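Local coordinates for protein putative hexose oxidase (Nonomuraea sp. ATCC 39727, PDB 5AWV) that binds FAD covalently and probably oxidises the sugar of glycopeptide antibiotics such as teicoplanin, with which it is complexed here, at residues P40-L43 with N44-R48; G275-Y278 with E279-S282; S286-T289 with G290-S293. All coordinates share one frame; numbering follows the deposited sequence.

Interaction 1: residues P40-L43 with N44-R48; sequences PRYL and NLKLR
Leu-45 N bonds back to Arg-41 O at 3.1 Å, Lys-46 N to Tyr-42 O at 2.8 Å and, more weakly because it is bent (126°), Leu-47 N to Leu-43 O, which makes this a short alpha-helix that ends at Lys-46. At its N-terminal end a water accepts the N-H of Asn-44 and donates a hydrogen bond to Pro-40 O. On one flank Lys-46 lies against the Tyr-42 ring: its CB stands over one face, while CD comes to 3.6 Å from Tyr-42 CE2. With CG anti to the backbone N (chi1 -171°), the lysine chain runs out past the tyrosine; a bend about CG-CD (chi3 93°) sets CE 3.8 Å from Leu-43 CD2, the two chains side by side, and a second about CD-CE turns NZ. Polar ends leave the helix: Lys-46 NZ donates to Gly-56 O, Tyr-42 OH bonds to Pro-58 O, and Arg-41 forms a salt bridge with Asp-39. On another side, Leu-45 CG sits 3.5 Å from Arg-41 O and its CD1 reaches Arg-41 CB. The amide of Asn-44 is gripped at both ends by a second subunit, OD1 by Arg-349 and ND2 by the carbonyl of Trp-350. The helix thus lies between that subunit and its own domain, where Leu-45 packs on Val-35 of strand 33-35 and on Ile-61 and Leu-63 of strand 60-63.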
ATOM      1  N   PRO A  40     -25.001 -11.399   8.239  1.00 24.46           N
ATOM      2  CA  PRO A  40     -23.942 -11.850   9.125  1.00 22.98           C
ATOM      3  C   PRO A  40     -22.508 -11.478   8.652  1.00 20.15           C
ATOM      4  O   PRO A  40     -21.632 -11.527   9.453  1.00 23.86           O
ATOM      5  CB  PRO A  40     -24.068 -13.379   9.064  1.00 24.57           C
ATOM      6  CG  PRO A  40     -24.860 -13.673   7.894  1.00 27.63           C
ATOM      7  CD  PRO A  40     -25.738 -12.502   7.630  1.00 24.64           C
ATOM      8  N   ARG A  41     -22.293 -11.192   7.371  1.00 20.03           N
ATOM      9  CA  ARG A  41     -20.999 -10.687   6.908  1.00 19.70           C
ATOM     10  C   ARG A  41     -20.677  -9.250   7.326  1.00 21.26           C
ATOM     11  O   ARG A  41     -19.516  -8.774   7.204  1.00 20.45           O
ATOM     12  CB  ARG A  41     -20.905 -10.771   5.366  1.00 18.96           C
ATOM     13  CG  ARG A  41     -20.950 -12.199   4.885  1.00 18.86           C
ATOM     14  CD  ARG A  41     -21.320 -12.349   3.456  1.00 20.61           C
ATOM     15  NE  ARG A  41     -22.711 -12.101   3.217  1.00 20.41           N
ATOM     16  CZ  ARG A  41     -23.330 -12.432   2.099  1.00 22.69           C
ATOM     17  NH1 ARG A  41     -22.691 -12.975   1.022  1.00 22.11           N
ATOM     18  NH2 ARG A  41     -24.615 -12.157   2.043  1.00 25.15           N
ATOM     19  N   TYR A  42     -21.675  -8.500   7.781  1.00 21.94           N
ATOM     20  CA  TYR A  42     -21.464  -7.026   7.932  1.00 21.05           C
ATOM     21  C   TYR A  42     -20.325  -6.625   8.852  1.00 20.67           C
ATOM     22  O   TYR A  42     -19.463  -5.794   8.485  1.00 20.32           O
ATOM     23  CB  TYR A  42     -22.776  -6.343   8.419  1.00 21.66           C
ATOM     24  CG  TYR A  42     -22.699  -4.862   8.642  1.00 18.62           C
ATOM     25  CD1 TYR A  42     -22.809  -3.968   7.603  1.00 19.72           C
ATOM     26  CD2 TYR A  42     -22.533  -4.366   9.917  1.00 19.23           C
ATOM     27  CE1 TYR A  42     -22.760  -2.574   7.831  1.00 20.15           C
ATOM     28  CE2 TYR A  42     -22.480  -2.985  10.163  1.00 20.83           C
ATOM     29  CZ  TYR A  42     -22.596  -2.103   9.113  1.00 20.20           C
ATOM     30  OH  TYR A  42     -22.517  -0.745   9.388  1.00 19.56           O
ATOM     31  N   LEU A  43     -20.324  -7.163  10.070  1.00 21.87           N
ATOM     32  CA  LEU A  43     -19.267  -6.821  11.028  1.00 23.08           C
ATOM     33  C   LEU A  43     -17.837  -7.183  10.548  1.00 21.05           C
ATOM     34  O   LEU A  43     -16.913  -6.425  10.805  1.00 21.80           O
ATOM     35  CB  LEU A  43     -19.548  -7.323  12.477  1.00 26.79           C
ATOM     36  CG  LEU A  43     -20.739  -6.617  13.230  1.00 34.09           C
ATOM     37  CD1 LEU A  43     -21.156  -7.339  14.512  1.00 35.60           C
ATOM     38  CD2 LEU A  43     -20.478  -5.150  13.633  1.00 36.71           C
ATOM     39  N   ASN A  44     -17.644  -8.351   9.947  1.00 20.54           N
ATOM     40  CA  ASN A  44     -16.367  -8.695   9.366  1.00 21.41           C
ATOM     41  C   ASN A  44     -15.929  -7.598   8.404  1.00 20.94           C
ATOM     42  O   ASN A  44     -14.772  -7.184   8.451  1.00 22.65           O
ATOM     43  CB  ASN A  44     -16.361 -10.066   8.682  1.00 22.15           C
ATOM     44  CG  ASN A  44     -16.332 -11.233   9.700  1.00 22.66           C
ATOM     45  OD1 ASN A  44     -16.341 -11.023  10.934  1.00 27.43           O
ATOM     46  ND2 ASN A  44     -16.131 -12.378   9.212  1.00 21.58           N
ATOM     47  N   LEU A  45     -16.815  -7.212   7.525  1.00 17.84           N
ATOM     48  CA  LEU A  45     -16.451  -6.274   6.494  1.00 18.28           C
ATOM     49  C   LEU A  45     -16.218  -4.860   7.014  1.00 20.13           C
ATOM     50  O   LEU A  45     -15.293  -4.192   6.540  1.00 19.36           O
ATOM     51  CB  LEU A  45     -17.423  -6.308   5.366  1.00 18.04           C
ATOM     52  CG  LEU A  45     -17.464  -7.646   4.637  1.00 19.83           C
ATOM     53  CD1 LEU A  45     -18.625  -7.716   3.647  1.00 21.87           C
ATOM     54  CD2 LEU A  45     -16.159  -7.879   3.902  1.00 20.03           C
ATOM     55  N   LYS A  46     -16.981  -4.493   8.055  1.00 19.34           N
ATOM     56  CA  LYS A  46     -16.919  -3.171   8.672  1.00 21.32           C
ATOM     57  C   LYS A  46     -15.608  -3.083   9.417  1.00 17.99           C
ATOM     58  O   LYS A  46     -15.070  -1.987   9.664  1.00 18.42           O
ATOM     59  CB  LYS A  46     -18.093  -3.019   9.668  1.00 22.18           C
ATOM     60  CG  LYS A  46     -18.319  -1.628  10.260  1.00 27.97           C
ATOM     61  CD  LYS A  46     -19.380  -1.689  11.382  1.00 24.94           C
ATOM     62  CE  LYS A  46     -18.735  -1.863  12.697  1.00 28.00           C
ATOM     63  NZ  LYS A  46     -18.123  -0.552  13.069  1.00 29.15           N
ATOM     64  N   LEU A  47     -15.127  -4.229   9.854  1.00 18.22           N
ATOM     65  CA  LEU A  47     -13.968  -4.250  10.776  1.00 20.27           C
ATOM     66  C   LEU A  47     -12.712  -4.694  10.121  1.00 21.64           C
ATOM     67  O   LEU A  47     -11.770  -5.082  10.785  1.00 18.78           O
ATOM     68  CB  LEU A  47     -14.265  -5.128  12.003  1.00 22.18           C
ATOM     69  CG  LEU A  47     -15.284  -4.568  12.978  1.00 21.98           C
ATOM     70  CD1 LEU A  47     -15.595  -5.657  13.983  1.00 26.24           C
ATOM     71  CD2 LEU A  47     -14.889  -3.253  13.665  1.00 25.53           C
ATOM     72  N   ARG A  48     -12.665  -4.737   8.814  1.00 21.69           N
ATOM     73  CA  ARG A  48     -11.416  -5.285   8.274  1.00 24.68           C
ATOM     74  C   ARG A  48     -10.325  -4.277   7.946  1.00 22.40           C
ATOM     75  O   ARG A  48      -9.302  -4.639   7.451  1.00 22.44           O
ATOM     76  CB  ARG A  48     -11.696  -6.187   7.110  1.00 26.97           C
ATOM     77  CG  ARG A  48     -12.069  -5.541   5.837  1.00 22.34           C
ATOM     78  CD  ARG A  48     -12.098  -6.708   4.844  1.00 24.96           C
ATOM     79  NE  ARG A  48     -12.251  -6.167   3.521  1.00 28.43           N
ATOM     80  CZ  ARG A  48     -11.265  -5.833   2.676  1.00 24.58           C
ATOM     81  NH1 ARG A  48      -9.997  -6.115   2.913  1.00 24.55           N
ATOM     82  NH2 ARG A  48     -11.606  -5.294   1.533  1.00 23.26           N
TER
HETATM   83  O   HOH W   1     -19.331 -10.533  10.424  1.00 25.74           O

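Interaction 2: residues G275-Y278 with E279-S282; sequences GEWY and ERNS
Asn-281 lies across the indole of Trp-277 one helical turn back. Its CB sits over the six-membered ring, 3.7 Å from the centroid and 12° off the normal, a CH-pi contact. CG, beside the backbone N (chi1 -65°), passes 3.8 Å from Trp-277 CE2. OD1 packs against the Tyr-288 ring. ND2 ends above the same indole face, offset toward the rim, with the amide turned 37° from the indole plane; it also donates a weak hydrogen bond to Trp-277 O at 3.1 Å. That carbonyl additionally takes weak bonds from Arg-280 N and Asn-281 N, while the more regular helical bonds are Glu-279 N to Gly-275 O and Arg-280 N to Glu-276 O.

Arg-280, bent at chi3, folds its guanidinium back so that one face lies over Glu-276 O and Trp-277 CA, its plane nearly perpendicular to the indole. NH1 meets Glu-276 CB at 3.5 Å and reaches Glu-276 OE2 only through a water, 3.1 Å from NH1; Glu-276 OE1 is held in a salt bridge by Arg-374. Ser-282 OG donates to Tyr-278 O at 2.7 Å, in the carbonyl plane and on a lone pair, and OG is also bonded by Arg-170. Trp-277 CZ3 stands over the centre of the Tyr-278 ring. At the last turn of helix 264-280 the carbonyl of Tyr-278 is thus bonded by Ser-282 OG, and that of Trp-277, besides its backbone bonds, weakly by Asn-281 ND2: side-chain capping of a helix C-terminus, where carbonyls run out of backbone N-H partners.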
ATOM      1  N   GLY A 275      23.045   8.385   8.191  1.00 17.03           N
ATOM      2  CA  GLY A 275      22.558   9.384   7.248  1.00 17.11           C
ATOM      3  C   GLY A 275      23.545   9.762   6.201  1.00 18.68           C
ATOM      4  O   GLY A 275      23.183   9.878   5.020  1.00 16.55           O
ATOM      5  N   GLU A 276      24.811   9.992   6.614  1.00 19.06           N
ATOM      6  CA  GLU A 276      25.880  10.291   5.679  1.00 19.56           C
ATOM      7  C   GLU A 276      26.182   9.167   4.709  1.00 18.85           C
ATOM      8  O   GLU A 276      26.477   9.417   3.547  1.00 18.11           O
ATOM      9  CB  GLU A 276      27.169  10.770   6.414  1.00 22.87           C
ATOM     10  CG  GLU A 276      26.880  12.181   6.993  1.00 27.96           C
ATOM     11  CD  GLU A 276      27.892  12.738   7.987  1.00 37.54           C
ATOM     12  OE1 GLU A 276      27.596  13.768   8.692  1.00 41.04           O
ATOM     13  OE2 GLU A 276      28.967  12.145   8.077  1.00 43.67           O
ATOM     14  N   TRP A 277      26.123   7.923   5.193  1.00 18.66           N
ATOM     15  CA  TRP A 277      26.300   6.783   4.317  1.00 17.20           C
ATOM     16  C   TRP A 277      25.196   6.821   3.174  1.00 14.61           C
ATOM     17  O   TRP A 277      25.516   6.710   1.994  1.00 16.33           O
ATOM     18  CB  TRP A 277      26.229   5.448   5.094  1.00 15.48           C
ATOM     19  CG  TRP A 277      26.610   4.343   4.233  1.00 15.41           C
ATOM     20  CD1 TRP A 277      27.859   3.819   4.013  1.00 14.86           C
ATOM     21  CD2 TRP A 277      25.713   3.641   3.348  1.00 17.45           C
ATOM     22  NE1 TRP A 277      27.769   2.822   3.065  1.00 17.92           N
ATOM     23  CE2 TRP A 277      26.459   2.684   2.668  1.00 16.43           C
ATOM     24  CE3 TRP A 277      24.304   3.683   3.155  1.00 18.02           C
ATOM     25  CZ2 TRP A 277      25.884   1.823   1.717  1.00 19.49           C
ATOM     26  CZ3 TRP A 277      23.754   2.802   2.217  1.00 19.16           C
ATOM     27  CH2 TRP A 277      24.514   1.898   1.530  1.00 18.82           C
ATOM     28  N   TYR A 278      23.952   6.978   3.551  1.00 14.86           N
ATOM     29  CA  TYR A 278      22.842   7.132   2.575  1.00 14.47           C
ATOM     30  C   TYR A 278      23.036   8.347   1.653  1.00 15.76           C
ATOM     31  O   TYR A 278      22.733   8.214   0.476  1.00 15.26           O
ATOM     32  CB  TYR A 278      21.418   7.071   3.200  1.00 14.48           C
ATOM     33  CG  TYR A 278      20.902   5.667   3.345  1.00 13.41           C
ATOM     34  CD1 TYR A 278      20.297   5.033   2.272  1.00 12.74           C
ATOM     35  CD2 TYR A 278      21.123   4.920   4.486  1.00 13.96           C
ATOM     36  CE1 TYR A 278      19.823   3.745   2.319  1.00 13.10           C
ATOM     37  CE2 TYR A 278      20.681   3.596   4.555  1.00 14.90           C
ATOM     38  CZ  TYR A 278      19.989   2.996   3.457  1.00 15.71           C
ATOM     39  OH  TYR A 278      19.540   1.675   3.512  1.00 14.26           O
ATOM     40  N   GLU A 279      23.625   9.466   2.104  1.00 16.48           N
ATOM     41  CA  GLU A 279      23.896  10.590   1.186  1.00 17.67           C
ATOM     42  C   GLU A 279      24.872  10.218   0.128  1.00 18.08           C
ATOM     43  O   GLU A 279      24.744  10.688  -0.979  1.00 17.97           O
ATOM     44  CB  GLU A 279      24.483  11.806   1.896  1.00 21.25           C
ATOM     45  CG  GLU A 279      23.578  12.482   2.844  1.00 22.53           C
ATOM     46  CD  GLU A 279      24.250  13.653   3.614  1.00 26.55           C
ATOM     47  OE1 GLU A 279      23.612  14.282   4.479  1.00 20.64           O
ATOM     48  OE2 GLU A 279      25.436  13.904   3.420  1.00 32.74           O
ATOM     49  N   ARG A 280      25.872   9.399   0.466  1.00 18.84           N
ATOM     50  CA  ARG A 280      26.914   9.013  -0.452  1.00 20.57           C
ATOM     51  C   ARG A 280      26.560   7.862  -1.349  1.00 19.87           C
ATOM     52  O   ARG A 280      27.114   7.764  -2.437  1.00 17.34           O
ATOM     53  CB  ARG A 280      28.236   8.653   0.292  1.00 22.91           C
ATOM     54  CG  ARG A 280      28.861   9.799   1.081  1.00 27.33           C
ATOM     55  CD  ARG A 280      30.258   9.407   1.659  1.00 31.69           C
ATOM     56  NE  ARG A 280      30.206   8.196   2.521  1.00 40.19           N
ATOM     57  CZ  ARG A 280      29.948   8.163   3.846  1.00 44.33           C
ATOM     58  NH1 ARG A 280      29.741   9.294   4.543  1.00 45.06           N
ATOM     59  NH2 ARG A 280      29.874   6.981   4.493  1.00 34.62           N
ATOM     60  N   ASN A 281      25.642   6.997  -0.917  1.00 15.45           N
ATOM     61  CA  ASN A 281      25.444   5.694  -1.574  1.00 15.79           C
ATOM     62  C   ASN A 281      23.982   5.388  -2.085  1.00 15.79           C
ATOM     63  O   ASN A 281      23.508   4.230  -1.971  1.00 16.11           O
ATOM     64  CB  ASN A 281      25.941   4.628  -0.625  1.00 14.23           C
ATOM     65  CG  ASN A 281      27.465   4.762  -0.398  1.00 18.67           C
ATOM     66  OD1 ASN A 281      28.210   4.668  -1.348  1.00 17.59           O
ATOM     67  ND2 ASN A 281      27.864   5.120   0.775  1.00 17.93           N
ATOM     68  N   SER A 282      23.294   6.442  -2.554  1.00 15.50           N
ATOM     69  CA  SER A 282      21.928   6.290  -3.011  1.00 15.95           C
ATOM     70  C   SER A 282      21.751   6.695  -4.454  1.00 14.51           C
ATOM     71  O   SER A 282      20.630   6.886  -4.917  1.00 16.43           O
ATOM     72  CB  SER A 282      21.019   7.039  -2.083  1.00 14.91           C
ATOM     73  OG  SER A 282      21.162   6.454  -0.797  1.00 15.99           O
TER
HETATM   74  O   HOH W   2      30.027   9.720   7.559  1.00 40.41           O

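Interaction 3: residues S286-T289 with G290-S293; sequences SPYT and GLWS
Tyr-288 and Leu-291, with Gly-290 between them, carry this turn. Leu-291 N donates to Tyr-288 O at 3.0 Å with a fairly straight N-H (155°), but it approaches from 65° above the carbonyl plane and so misses the lone pairs. Leu-291 CB rests 3.5 Å from the same oxygen, which Arg-170 also bonds. The two side chains lie alongside each other, pointing the same way: Leu-291 CD1 comes to the edge of the tyrosine ring, near its plane, 4.2 Å from Tyr-288 CD1. Leucine CG, anti to the backbone N (chi1 -178°), turns the branch toward the ring. The 3-10 turn that contains Tyr-288 is begun by an ST turn, in which Ser-286 OG accepts a hydrogen bond from Tyr-288 N at 2.8 Å, while Thr-289 N bonds to Ser-286 O; after Gly-290 the chain straightens into strand 291-298 of the seven-stranded antiparallel sheet. Gly-290 is at the changeover, its backbone bonded to Asp-316 beside it at the end of strand 309-316. On the side of the helices, Tyr-288 meets the Trp-277 ring edge-to-face and packs on Leu-325 and Ala-328 of helix 322-334, whereas Leu-291 fills in against Trp-277, Tyr-278 and His-329.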
ATOM      1  N   SER A 286      25.145   3.565  -8.165  1.00 23.81           N
ATOM      2  CA  SER A 286      25.837   2.871  -7.066  1.00 20.27           C
ATOM      3  C   SER A 286      25.736   1.359  -7.107  1.00 21.05           C
ATOM      4  O   SER A 286      24.639   0.796  -7.284  1.00 20.55           O
ATOM      5  CB  SER A 286      25.234   3.362  -5.713  1.00 20.70           C
ATOM      6  OG  SER A 286      25.907   2.732  -4.624  1.00 19.92           O
ATOM      7  N   PRO A 287      26.815   0.660  -6.777  1.00 21.50           N
ATOM      8  CA  PRO A 287      26.681  -0.786  -6.489  1.00 22.87           C
ATOM      9  C   PRO A 287      25.759  -1.054  -5.313  1.00 19.81           C
ATOM     10  O   PRO A 287      25.239  -2.124  -5.223  1.00 19.13           O
ATOM     11  CB  PRO A 287      28.123  -1.237  -6.163  1.00 23.64           C
ATOM     12  CG  PRO A 287      28.773  -0.026  -5.755  1.00 25.59           C
ATOM     13  CD  PRO A 287      28.129   1.180  -6.366  1.00 26.33           C
ATOM     14  N   TYR A 288      25.460  -0.055  -4.493  1.00 18.00           N
ATOM     15  CA  TYR A 288      24.567  -0.266  -3.353  1.00 18.12           C
ATOM     16  C   TYR A 288      23.053  -0.132  -3.695  1.00 18.22           C
ATOM     17  O   TYR A 288      22.255  -0.215  -2.758  1.00 15.45           O
ATOM     18  CB  TYR A 288      24.916   0.686  -2.221  1.00 18.02           C
ATOM     19  CG  TYR A 288      26.301   0.429  -1.593  1.00 20.56           C
ATOM     20  CD1 TYR A 288      26.517  -0.609  -0.668  1.00 19.40           C
ATOM     21  CD2 TYR A 288      27.381   1.225  -1.967  1.00 21.37           C
ATOM     22  CE1 TYR A 288      27.766  -0.828  -0.131  1.00 20.77           C
ATOM     23  CE2 TYR A 288      28.664   1.000  -1.477  1.00 22.70           C
ATOM     24  CZ  TYR A 288      28.849  -0.024  -0.549  1.00 22.84           C
ATOM     25  OH  TYR A 288      30.116  -0.172  -0.041  1.00 27.81           O
ATOM     26  N   THR A 289      22.690   0.019  -4.991  1.00 14.78           N
ATOM     27  CA  THR A 289      21.297  -0.083  -5.393  1.00 15.24           C
ATOM     28  C   THR A 289      20.700  -1.465  -5.020  1.00 17.12           C
ATOM     29  O   THR A 289      19.489  -1.573  -4.802  1.00 14.67           O
ATOM     30  CB  THR A 289      21.045   0.145  -6.881  1.00 15.87           C
ATOM     31  OG1 THR A 289      21.865  -0.734  -7.632  1.00 17.31           O
ATOM     32  CG2 THR A 289      21.318   1.569  -7.265  1.00 16.61           C
ATOM     33  N   GLY A 290      21.556  -2.489  -4.929  1.00 16.62           N
ATOM     34  CA  GLY A 290      21.171  -3.847  -4.470  1.00 17.68           C
ATOM     35  C   GLY A 290      21.083  -4.071  -2.934  1.00 15.95           C
ATOM     36  O   GLY A 290      20.757  -5.189  -2.484  1.00 15.22           O
ATOM     37  N   LEU A 291      21.242  -2.998  -2.162  1.00 14.38           N
ATOM     38  CA  LEU A 291      21.162  -3.040  -0.697  1.00 13.75           C
ATOM     39  C   LEU A 291      20.040  -2.157  -0.200  1.00 14.27           C
ATOM     40  O   LEU A 291      19.762  -1.031  -0.726  1.00 14.83           O
ATOM     41  CB  LEU A 291      22.492  -2.509  -0.092  1.00 14.43           C
ATOM     42  CG  LEU A 291      22.628  -2.505   1.436  1.00 15.98           C
ATOM     43  CD1 LEU A 291      24.062  -2.750   1.933  1.00 15.56           C
ATOM     44  CD2 LEU A 291      22.077  -1.229   2.083  1.00 17.18           C
ATOM     45  N   TRP A 292      19.422  -2.629   0.833  1.00 14.10           N
ATOM     46  CA  TRP A 292      18.443  -1.879   1.558  1.00 14.35           C
ATOM     47  C   TRP A 292      18.521  -2.173   3.040  1.00 14.46           C
ATOM     48  O   TRP A 292      18.829  -3.270   3.476  1.00 14.54           O
ATOM     49  CB  TRP A 292      17.032  -2.291   1.068  1.00 14.25           C
ATOM     50  CG  TRP A 292      15.911  -1.584   1.816  1.00 15.92           C
ATOM     51  CD1 TRP A 292      15.363  -0.344   1.565  1.00 16.49           C
ATOM     52  CD2 TRP A 292      15.163  -2.135   2.887  1.00 17.29           C
ATOM     53  NE1 TRP A 292      14.370  -0.075   2.443  1.00 18.62           N
ATOM     54  CE2 TRP A 292      14.196  -1.161   3.265  1.00 18.10           C
ATOM     55  CE3 TRP A 292      15.213  -3.344   3.572  1.00 17.79           C
ATOM     56  CZ2 TRP A 292      13.337  -1.346   4.348  1.00 20.27           C
ATOM     57  CZ3 TRP A 292      14.366  -3.524   4.680  1.00 19.94           C
ATOM     58  CH2 TRP A 292      13.406  -2.554   5.020  1.00 19.57           C
ATOM     59  N   SER A 293      18.235  -1.157   3.810  1.00 14.49           N
ATOM     60  CA  SER A 293      18.172  -1.294   5.259  1.00 16.08           C
ATOM     61  C   SER A 293      17.198  -0.347   5.834  1.00 15.73           C
ATOM     62  O   SER A 293      16.795   0.634   5.198  1.00 16.19           O
ATOM     63  CB  SER A 293      19.575  -1.063   5.860  1.00 17.01           C
ATOM     64  OG  SER A 293      19.973   0.284   5.702  1.00 17.40           O
TER

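Overall arrangement
Interactions 2 and 3 are neighbours, with centres 11 Å apart: the chain leaves helix 264-280 through interaction 2 and enters strand 291-298 through interaction 3. They meet at Tyr-278 OH and Ser-293 OG, 2.6 Å apart in a probable hydrogen bond, and at Trp-277 CZ2 and Tyr-288 CD1, 3.5 Å apart. Trp-292 of interaction 3 packs on the bound glycopeptide. Interaction 1 lies across the chain's centre, 46 Å and 42 Å from the centres of interactions 2 and 3, on the FAD-binding side; the side chain of Leu-45 is about 11 Å from the FAD. The side chain of Glu-276 is about 9 Å from an aminoglucuronic acid bound near helix 264-280, apart from the flavin site.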